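Local coordinates for protein KLLA0E08119p (Kluyveromyces lactis, PDB 3VA7) that probably carboxylates urea at the expense of ATP by way of biotin, this piece holding the biotin carboxylase, carboxyltransferase and biotin-carrying domains, at residues 512-524 with 641-655. Numbering follows the deposited sequence.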
loop_
_atom_site.group_PDB
_atom_site.type_symbol
_atom_site.label_atom_id
_atom_site.label_comp_id
_atom_site.label_asym_id
_atom_site.label_seq_id
_atom_site.Cartn_x
_atom_site.Cartn_y
_atom_site.Cartn_z
ATOM N N TYR A 512 -15.352 18.771 -7.048
ATOM C CA TYR A 512 -16.193 19.915 -6.570
ATOM C C TYR A 512 -17.035 19.608 -5.302
ATOM O O TYR A 512 -16.922 20.306 -4.259
ATOM C CB TYR A 512 -17.039 20.540 -7.715
ATOM C CG TYR A 512 -17.585 21.895 -7.351
ATOM C CD1 TYR A 512 -16.733 22.936 -6.990
ATOM C CD2 TYR A 512 -18.954 22.123 -7.291
ATOM C CE1 TYR A 512 -17.226 24.158 -6.609
ATOM C CE2 TYR A 512 -19.459 23.353 -6.890
ATOM C CZ TYR A 512 -18.596 24.360 -6.555
ATOM O OH TYR A 512 -19.088 25.575 -6.161
ATOM N N SER A 513 -17.845 18.562 -5.382
ATOM C CA SER A 513 -18.591 18.080 -4.237
ATOM C C SER A 513 -17.672 17.807 -3.065
ATOM O O SER A 513 -18.034 18.078 -1.893
ATOM C CB SER A 513 -19.348 16.797 -4.579
ATOM O OG SER A 513 -20.127 16.846 -5.786
ATOM N N PHE A 514 -16.473 17.275 -3.355
ATOM C CA PHE A 514 -15.560 16.890 -2.284
ATOM C C PHE A 514 -15.222 18.156 -1.504
ATOM O O PHE A 514 -15.228 18.169 -0.269
ATOM C CB PHE A 514 -14.294 16.230 -2.834
ATOM C CG PHE A 514 -13.238 15.946 -1.769
ATOM C CD1 PHE A 514 -13.151 14.698 -1.175
ATOM C CD2 PHE A 514 -12.322 16.945 -1.377
ATOM C CE1 PHE A 514 -12.175 14.456 -0.167
ATOM C CE2 PHE A 514 -11.336 16.726 -0.364
ATOM C CZ PHE A 514 -11.257 15.459 0.237
ATOM N N ARG A 515 -14.922 19.229 -2.238
ATOM C CA ARG A 515 -14.454 20.452 -1.605
ATOM C C ARG A 515 -15.611 21.207 -0.987
ATOM O O ARG A 515 -15.457 21.852 0.034
ATOM C CB ARG A 515 -13.727 21.333 -2.598
ATOM C CG ARG A 515 -12.549 20.650 -3.261
ATOM C CD ARG A 515 -11.535 21.643 -3.632
ATOM N NE ARG A 515 -11.793 22.284 -4.900
ATOM C CZ ARG A 515 -11.388 23.533 -5.201
ATOM N NH1 ARG A 515 -10.726 24.296 -4.306
ATOM N NH2 ARG A 515 -11.685 24.034 -6.391
ATOM N N LEU A 516 -16.787 21.096 -1.583
ATOM C CA LEU A 516 -17.969 21.622 -0.917
ATOM C C LEU A 516 -18.090 20.935 0.430
ATOM O O LEU A 516 -18.204 21.619 1.454
ATOM C CB LEU A 516 -19.237 21.389 -1.731
ATOM C CG LEU A 516 -19.523 22.279 -2.943
ATOM C CD1 LEU A 516 -20.652 21.665 -3.813
ATOM C CD2 LEU A 516 -19.850 23.723 -2.543
ATOM N N ALA A 517 -18.072 19.591 0.421
ATOM C CA ALA A 517 -18.322 18.850 1.643
ATOM C C ALA A 517 -17.323 19.342 2.683
ATOM O O ALA A 517 -17.709 19.721 3.820
ATOM C CB ALA A 517 -18.228 17.334 1.421
ATOM N N ASN A 518 -16.048 19.422 2.301
ATOM C CA ASN A 518 -15.085 19.970 3.244
ATOM C C ASN A 518 -15.439 21.338 3.782
ATOM O O ASN A 518 -15.417 21.582 4.988
ATOM C CB ASN A 518 -13.653 19.942 2.689
ATOM C CG ASN A 518 -12.872 18.727 3.205
ATOM O OD1 ASN A 518 -13.200 18.174 4.293
ATOM N ND2 ASN A 518 -11.843 18.304 2.444
ATOM N N ARG A 519 -15.730 22.243 2.871
ATOM C CA ARG A 519 -16.031 23.611 3.241
ATOM C C ARG A 519 -17.260 23.701 4.167
ATOM O O ARG A 519 -17.273 24.491 5.105
ATOM C CB ARG A 519 -16.239 24.473 1.977
ATOM C CG ARG A 519 -16.513 25.950 2.260
ATOM C CD ARG A 519 -15.454 26.559 3.120
ATOM N NE ARG A 519 -15.437 28.013 2.972
ATOM C CZ ARG A 519 -15.961 28.871 3.859
ATOM N NH1 ARG A 519 -15.864 30.182 3.646
ATOM N NH2 ARG A 519 -16.564 28.424 4.963
ATOM N N VAL A 520 -18.261 22.868 3.929
ATOM C CA VAL A 520 -19.494 23.001 4.662
ATOM C C VAL A 520 -19.220 22.845 6.152
ATOM O O VAL A 520 -19.952 23.391 6.992
ATOM C CB VAL A 520 -20.551 22.018 4.178
ATOM C CG1 VAL A 520 -21.628 21.837 5.219
ATOM C CG2 VAL A 520 -21.106 22.432 2.777
ATOM N N VAL A 521 -18.146 22.135 6.478
ATOM C CA VAL A 521 -17.816 21.843 7.845
ATOM C C VAL A 521 -16.674 22.751 8.307
ATOM O O VAL A 521 -16.237 22.684 9.472
ATOM C CB VAL A 521 -17.378 20.389 7.952
ATOM C CG1 VAL A 521 -16.939 20.135 9.260
ATOM C CG2 VAL A 521 -18.529 19.394 7.646
ATOM N N GLY A 522 -16.173 23.614 7.424
ATOM C CA GLY A 522 -15.134 24.556 7.832
ATOM C C GLY A 522 -13.723 23.967 7.886
ATOM O O GLY A 522 -12.824 24.538 8.507
ATOM N N ASN A 523 -13.514 22.823 7.222
ATOM C CA ASN A 523 -12.184 22.235 7.106
ATOM C C ASN A 523 -11.262 23.118 6.242
ATOM O O ASN A 523 -11.696 23.663 5.219
ATOM C CB ASN A 523 -12.278 20.813 6.510
ATOM C CG ASN A 523 -12.586 19.723 7.559
ATOM O OD1 ASN A 523 -12.455 19.930 8.762
ATOM N ND2 ASN A 523 -12.964 18.533 7.082
ATOM N N ASN A 524 -9.988 23.248 6.646
ATOM C CA ASN A 524 -8.893 23.542 5.687
ATOM C C ASN A 524 -9.019 22.638 4.432
ATOM O O ASN A 524 -9.426 21.480 4.546
ATOM C CB ASN A 524 -7.539 23.310 6.344
ATOM C CG ASN A 524 -6.373 23.621 5.399
ATOM O OD1 ASN A 524 -5.942 22.743 4.636
ATOM N ND2 ASN A 524 -5.840 24.872 5.467
ATOM N N ALA A 641 -5.829 21.976 11.241
ATOM C CA ALA A 641 -6.980 22.533 11.955
ATOM C C ALA A 641 -7.948 23.289 11.031
ATOM O O ALA A 641 -7.487 23.952 10.071
ATOM C CB ALA A 641 -6.462 23.484 13.035
ATOM N N PRO A 642 -9.269 23.247 11.336
ATOM C CA PRO A 642 -10.236 23.907 10.464
ATOM C C PRO A 642 -10.056 25.437 10.389
ATOM O O PRO A 642 -9.508 26.083 11.288
ATOM C CB PRO A 642 -11.596 23.528 11.084
ATOM C CG PRO A 642 -11.317 22.421 12.072
ATOM C CD PRO A 642 -9.935 22.737 12.556
ATOM N N ASP A 643 -10.493 26.000 9.286
ATOM C CA ASP A 643 -10.248 27.389 9.010
ATOM C C ASP A 643 -11.490 28.239 9.265
ATOM O O ASP A 643 -11.380 29.443 9.453
ATOM C CB ASP A 643 -9.826 27.522 7.535
ATOM C CG ASP A 643 -8.340 27.175 7.317
ATOM O OD1 ASP A 643 -7.634 27.073 8.346
ATOM O OD2 ASP A 643 -7.885 27.043 6.153
ATOM N N PHE A 644 -12.668 27.611 9.272
ATOM C CA PHE A 644 -13.917 28.333 9.045
ATOM C C PHE A 644 -14.929 27.806 10.006
ATOM O O PHE A 644 -14.812 26.675 10.449
ATOM C CB PHE A 644 -14.442 28.094 7.622
ATOM C CG PHE A 644 -13.476 28.448 6.548
ATOM C CD1 PHE A 644 -13.036 27.470 5.645
ATOM C CD2 PHE A 644 -12.982 29.754 6.428
ATOM C CE1 PHE A 644 -12.101 27.784 4.613
ATOM C CE2 PHE A 644 -12.047 30.107 5.390
ATOM C CZ PHE A 644 -11.607 29.107 4.480
ATOM N N GLU A 645 -15.944 28.594 10.326
ATOM C CA GLU A 645 -17.030 28.053 11.147
ATOM C C GLU A 645 -17.861 27.223 10.192
ATOM O O GLU A 645 -17.968 27.579 9.007
ATOM C CB GLU A 645 -17.844 29.205 11.774
ATOM C CG GLU A 645 -18.368 28.947 13.188
ATOM C CD GLU A 645 -17.241 28.657 14.187
ATOM O OE1 GLU A 645 -16.202 29.368 14.127
ATOM O OE2 GLU A 645 -17.393 27.702 15.014
ATOM N N PRO A 646 -18.449 26.111 10.656
ATOM C CA PRO A 646 -19.254 25.416 9.624
ATOM C C PRO A 646 -20.434 26.287 9.082
ATOM O O PRO A 646 -20.800 27.285 9.694
ATOM C CB PRO A 646 -19.734 24.131 10.331
ATOM C CG PRO A 646 -18.978 24.063 11.619
ATOM C CD PRO A 646 -18.562 25.464 11.970
ATOM N N GLN A 647 -20.988 25.914 7.936
ATOM C CA GLN A 647 -22.028 26.685 7.267
ATOM C C GLN A 647 -22.663 25.877 6.134
ATOM O O GLN A 647 -21.938 25.308 5.306
ATOM C CB GLN A 647 -21.418 27.955 6.714
ATOM C CG GLN A 647 -22.276 28.674 5.716
ATOM C CD GLN A 647 -21.647 29.987 5.293
ATOM O OE1 GLN A 647 -20.632 30.408 5.842
ATOM N NE2 GLN A 647 -22.243 30.632 4.292
ATOM N N ALA A 648 -23.996 25.786 6.090
ATOM C CA ALA A 648 -24.671 25.199 4.919
ATOM C C ALA A 648 -24.110 25.793 3.607
ATOM O O ALA A 648 -23.893 26.991 3.515
ATOM C CB ALA A 648 -26.173 25.462 5.000
ATOM N N ALA A 649 -23.861 24.977 2.596
ATOM C CA ALA A 649 -23.392 25.519 1.332
ATOM C C ALA A 649 -24.458 26.394 0.747
ATOM O O ALA A 649 -25.580 25.944 0.605
ATOM C CB ALA A 649 -23.074 24.411 0.358
ATOM N N PRO A 650 -24.123 27.641 0.376
ATOM C CA PRO A 650 -25.081 28.451 -0.389
ATOM C C PRO A 650 -25.570 27.600 -1.513
ATOM O O PRO A 650 -24.787 26.838 -2.034
ATOM C CB PRO A 650 -24.212 29.575 -0.945
ATOM C CG PRO A 650 -23.161 29.723 0.087
ATOM C CD PRO A 650 -22.818 28.301 0.477
ATOM N N LYS A 651 -26.836 27.691 -1.897
ATOM C CA LYS A 651 -27.370 26.739 -2.887
ATOM C C LYS A 651 -27.017 27.085 -4.317
ATOM O O LYS A 651 -27.112 26.232 -5.183
ATOM C CB LYS A 651 -28.883 26.597 -2.753
ATOM C CG LYS A 651 -29.367 26.921 -1.336
ATOM C CD LYS A 651 -30.254 25.798 -0.730
ATOM C CE LYS A 651 -30.574 26.108 0.771
ATOM N NZ LYS A 651 -31.459 25.079 1.445
ATOM N N SER A 652 -26.660 28.334 -4.590
ATOM C CA SER A 652 -26.257 28.689 -5.949
ATOM C C SER A 652 -24.873 28.080 -6.300
ATOM O O SER A 652 -24.537 27.902 -7.477
ATOM C CB SER A 652 -26.252 30.207 -6.149
ATOM O OG SER A 652 -25.444 30.879 -5.189
ATOM N N LEU A 653 -24.099 27.772 -5.256
ATOM C CA LEU A 653 -22.809 27.114 -5.375
ATOM C C LEU A 653 -22.874 25.577 -5.546
ATOM O O LEU A 653 -21.833 24.938 -5.813
ATOM C CB LEU A 653 -21.939 27.440 -4.155
ATOM C CG LEU A 653 -21.701 28.908 -3.811
ATOM C CD1 LEU A 653 -20.538 29.041 -2.816
ATOM C CD2 LEU A 653 -21.491 29.770 -5.090
ATOM N N LEU A 654 -24.061 24.975 -5.376
ATOM C CA LEU A 654 -24.170 23.532 -5.609
ATOM C C LEU A 654 -24.042 23.225 -7.098
ATOM O O LEU A 654 -24.500 24.013 -7.923
ATOM C CB LEU A 654 -25.465 22.941 -5.063
ATOM C CG LEU A 654 -25.683 23.140 -3.563
ATOM C CD1 LEU A 654 -27.057 22.546 -3.188
ATOM C CD2 LEU A 654 -24.519 22.586 -2.685
ATOM N N PRO A 655 -23.382 22.104 -7.437
ATOM C CA PRO A 655 -23.277 21.704 -8.826
ATOM C C PRO A 655 -24.598 21.127 -9.320
ATOM O O PRO A 655 -25.358 20.568 -8.524
ATOM C CB PRO A 655 -22.207 20.603 -8.790
ATOM C CG PRO A 655 -22.217 20.105 -7.397
ATOM C CD PRO A 655 -22.495 21.308 -6.575
#
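Two successive amides of the 641-655 loop grip the carbonyl oxygen of Gly522: Asp643 N lies 2.9 Å from Gly522 O, nearly in line with the C=O bond (166°), and Phe644 N approaches the same oxygen at 3.2 Å from a more bent direction. Beside this pair, Asn524 ND2 meets Asp643 OD2 at 3.1 Å, on the syn side but well out of the carboxylate plane, while Asn524 OD1 takes the amide of Lys526.

Phe644 presents one ring face to Arg519, whose guanidinium is stacked nearly parallel over the ring: planes differ by 17°, and CZ stands 3.8 Å from the ring centroid, a cation-pi pair. The Arg519 chain reaches there by bending at chi2 (54°), while Asp643 CB covers the opposite ring face.

Three residues beyond Phe644, Gln647 N donates to Val520 O at 2.9 Å, and Val520 CG2 packs on Ala649 CB. Tyr512 OH donates to a lone pair of Leu653 O at 2.8 Å, its ring edge beside Pro655, whose CD also meets Leu516 CD1.

Positive phi at Gly522, with Gly522 N bonded to Arg519 O and Asn523 N to Asn518 O, defines a Schellman motif; the proline-rich loop runs along one side of helix 511-520, from this C-terminal turn back to Tyr512 near its start, within carboxyltransferase subdomains A and B.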